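Local coordinates for pathogenicity island protein (Staphylococcus aureus subsp. aureus, PDB 3HL6), which is of unknown function but is encoded by a staphylococcal pathogenicity island, a mobile genetic element, at residues Q107-E112 and D203-Y208. Numbering follows the deposited sequence.
Sequences QLFEDE and DLKASY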
loop_
_atom_site.group_PDB
_atom_site.type_symbol
_atom_site.label_atom_id
_atom_site.label_comp_id
_atom_site.label_asym_id
_atom_site.label_seq_id
_atom_site.Cartn_x
_atom_site.Cartn_y
_atom_site.Cartn_z
ATOM N N GLN B 107 -13.548 12.904 -11.102
ATOM C CA GLN B 107 -14.681 12.296 -10.411
ATOM C C GLN B 107 -15.602 13.309 -9.768
ATOM O O GLN B 107 -16.791 13.063 -9.621
ATOM C CB GLN B 107 -14.210 11.321 -9.343
ATOM C CG GLN B 107 -13.503 10.138 -9.903
ATOM C CD GLN B 107 -14.360 9.364 -10.869
ATOM O OE1 GLN B 107 -15.565 9.185 -10.657
ATOM N NE2 GLN B 107 -13.747 8.893 -11.944
ATOM N N LEU B 108 -15.040 14.432 -9.352
ATOM C CA LEU B 108 -15.778 15.449 -8.638
ATOM C C LEU B 108 -16.487 16.401 -9.612
ATOM O O LEU B 108 -17.643 16.783 -9.390
ATOM C CB LEU B 108 -14.798 16.198 -7.745
ATOM C CG LEU B 108 -15.171 17.204 -6.666
ATOM C CD1 LEU B 108 -16.425 16.823 -5.917
ATOM C CD2 LEU B 108 -14.001 17.288 -5.709
ATOM N N PHE B 109 -15.823 16.758 -10.703
ATOM C CA PHE B 109 -16.309 17.836 -11.549
ATOM C C PHE B 109 -16.733 17.429 -12.953
ATOM O O PHE B 109 -17.438 18.174 -13.622
ATOM C CB PHE B 109 -15.208 18.881 -11.716
ATOM C CG PHE B 109 -14.817 19.554 -10.453
ATOM C CD1 PHE B 109 -15.779 19.996 -9.567
ATOM C CD2 PHE B 109 -13.478 19.739 -10.150
ATOM C CE1 PHE B 109 -15.411 20.648 -8.400
ATOM C CE2 PHE B 109 -13.098 20.380 -8.986
ATOM C CZ PHE B 109 -14.061 20.834 -8.105
ATOM N N GLU B 110 -16.282 16.276 -13.423
ATOM C CA GLU B 110 -16.657 15.812 -14.745
ATOM C C GLU B 110 -17.472 14.519 -14.744
ATOM O O GLU B 110 -17.382 13.736 -15.679
ATOM C CB GLU B 110 -15.404 15.592 -15.581
ATOM C CG GLU B 110 -14.648 16.851 -15.885
ATOM C CD GLU B 110 -13.384 16.572 -16.644
ATOM O OE1 GLU B 110 -12.906 15.398 -16.577
ATOM O OE2 GLU B 110 -12.863 17.522 -17.298
ATOM N N ASP B 111 -18.246 14.269 -13.700
ATOM C CA ASP B 111 -19.110 13.101 -13.696
ATOM C C ASP B 111 -20.541 13.571 -13.705
ATOM O O ASP B 111 -21.071 14.015 -12.686
ATOM C CB ASP B 111 -18.852 12.233 -12.467
ATOM C CG ASP B 111 -19.357 10.803 -12.638
ATOM O OD1 ASP B 111 -20.499 10.595 -13.089
ATOM O OD2 ASP B 111 -18.609 9.874 -12.299
ATOM N N GLU B 112 -21.174 13.475 -14.863
ATOM C CA GLU B 112 -22.579 13.811 -14.960
ATOM C C GLU B 112 -23.473 12.765 -14.272
ATOM O O GLU B 112 -24.542 13.092 -13.799
ATOM C CB GLU B 112 -22.968 13.964 -16.410
ATOM C CG GLU B 112 -23.060 12.636 -17.080
ATOM C CD GLU B 112 -22.975 12.750 -18.565
ATOM O OE1 GLU B 112 -24.065 12.818 -19.178
ATOM O OE2 GLU B 112 -21.829 12.783 -19.101
ATOM N N ASP B 203 -18.082 26.750 -10.141
ATOM C CA ASP B 203 -17.096 27.785 -9.835
ATOM C C ASP B 203 -15.737 27.182 -9.645
ATOM O O ASP B 203 -14.717 27.789 -9.985
ATOM C CB ASP B 203 -17.443 28.452 -8.523
ATOM C CG ASP B 203 -18.399 29.595 -8.694
ATOM O OD1 ASP B 203 -18.882 29.808 -9.846
ATOM O OD2 ASP B 203 -18.663 30.262 -7.661
ATOM N N LEU B 204 -15.728 25.989 -9.054
ATOM C CA LEU B 204 -14.484 25.329 -8.690
ATOM C C LEU B 204 -13.949 24.553 -9.875
ATOM O O LEU B 204 -12.752 24.610 -10.193
ATOM C CB LEU B 204 -14.709 24.392 -7.515
ATOM C CG LEU B 204 -15.134 24.973 -6.175
ATOM C CD1 LEU B 204 -15.505 23.799 -5.307
ATOM C CD2 LEU B 204 -14.005 25.754 -5.531
ATOM N N LYS B 205 -14.835 23.837 -10.552
ATOM C CA LYS B 205 -14.460 23.302 -11.847
ATOM C C LYS B 205 -13.814 24.408 -12.706
ATOM O O LYS B 205 -12.944 24.108 -13.531
ATOM C CB LYS B 205 -15.662 22.695 -12.555
ATOM C CG LYS B 205 -15.319 22.036 -13.882
ATOM C CD LYS B 205 -16.578 21.565 -14.563
ATOM C CE LYS B 205 -16.232 20.741 -15.794
ATOM N NZ LYS B 205 -17.472 20.003 -16.230
ATOM N N ALA B 206 -14.216 25.670 -12.485
ATOM C CA ALA B 206 -13.742 26.788 -13.336
ATOM C C ALA B 206 -12.311 27.220 -12.988
ATOM O O ALA B 206 -11.469 27.393 -13.888
ATOM C CB ALA B 206 -14.702 27.978 -13.309
ATOM N N SER B 207 -12.012 27.353 -11.695
ATOM C CA SER B 207 -10.629 27.582 -11.347
ATOM C C SER B 207 -9.743 26.364 -11.495
ATOM O O SER B 207 -8.577 26.502 -11.864
ATOM C CB SER B 207 -10.465 28.192 -9.972
ATOM O OG SER B 207 -11.317 27.568 -9.075
ATOM N N TYR B 208 -10.255 25.176 -11.171
ATOM C CA TYR B 208 -9.390 23.978 -11.240
ATOM C C TYR B 208 -8.835 23.791 -12.653
ATOM O O TYR B 208 -7.649 23.588 -12.843
ATOM C CB TYR B 208 -10.089 22.686 -10.780
ATOM C CG TYR B 208 -9.093 21.543 -10.677
ATOM C CD1 TYR B 208 -8.400 21.292 -9.492
ATOM C CD2 TYR B 208 -8.821 20.743 -11.771
ATOM C CE1 TYR B 208 -7.484 20.274 -9.418
ATOM C CE2 TYR B 208 -7.915 19.733 -11.705
ATOM C CZ TYR B 208 -7.249 19.490 -10.546
ATOM O OH TYR B 208 -6.328 18.477 -10.521
#
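The ring of Phe109 lies with one face against the backbone between Leu204 and Lys205, where helix 100-109 ends beside the last turns of helix 191-208. Lys205 N stands 3.8 Å above the ring plane, over its centre, while Leu204 C sits nearer the rim of that face. On the opposite face Leu108 CG, from the same helix, lies toward the rim, so the phenyl group is a flat spacer in this helix-helix packing, with peptide backbone on one side and an aliphatic side chain on the other. At the far end of the ring, Phe109 CZ reaches Leu204 CB at 3.7 Å, and Tyr208 CB approaches CE2 obliquely. A large apolar side chain suits this buried place. Leucine suits position 204 because its side chain can meet Phe109 through CB and also pack on Leu179 of helix 171-184, joining three helices. Tyr208 gives Phe109 little more than its CB: its ring leads away to earlier turns of the same helix as Phe109, beside Ser101 and Ala105, where Tyr208 OH is hydrogen-bonded to Asp102.

Lys205 serves both the apolar and the polar side of the junction. With CG anti to the backbone N (chi1 -176°) and the chain extended beyond it, its methylenes run past Phe109 in the opposite direction to that side chain, Lys205 CG lying 3.8 Å from Phe109 CB. This carries the ammonium group to the end of helix 100-109, where Glu110 is the first residue to leave helical geometry. A positive charge is probably apt there, since a helix's last carbonyls would be expected to carry partial negative charge. Glu110 adds only a fringe contact through its CG, and its carboxylate bonds instead to Ser106 OG. Lys205 NZ donates to Phe109 O over 3.2 Å, meeting the carbonyl at a C=O...N angle of 143° and tilted 33° from its plane.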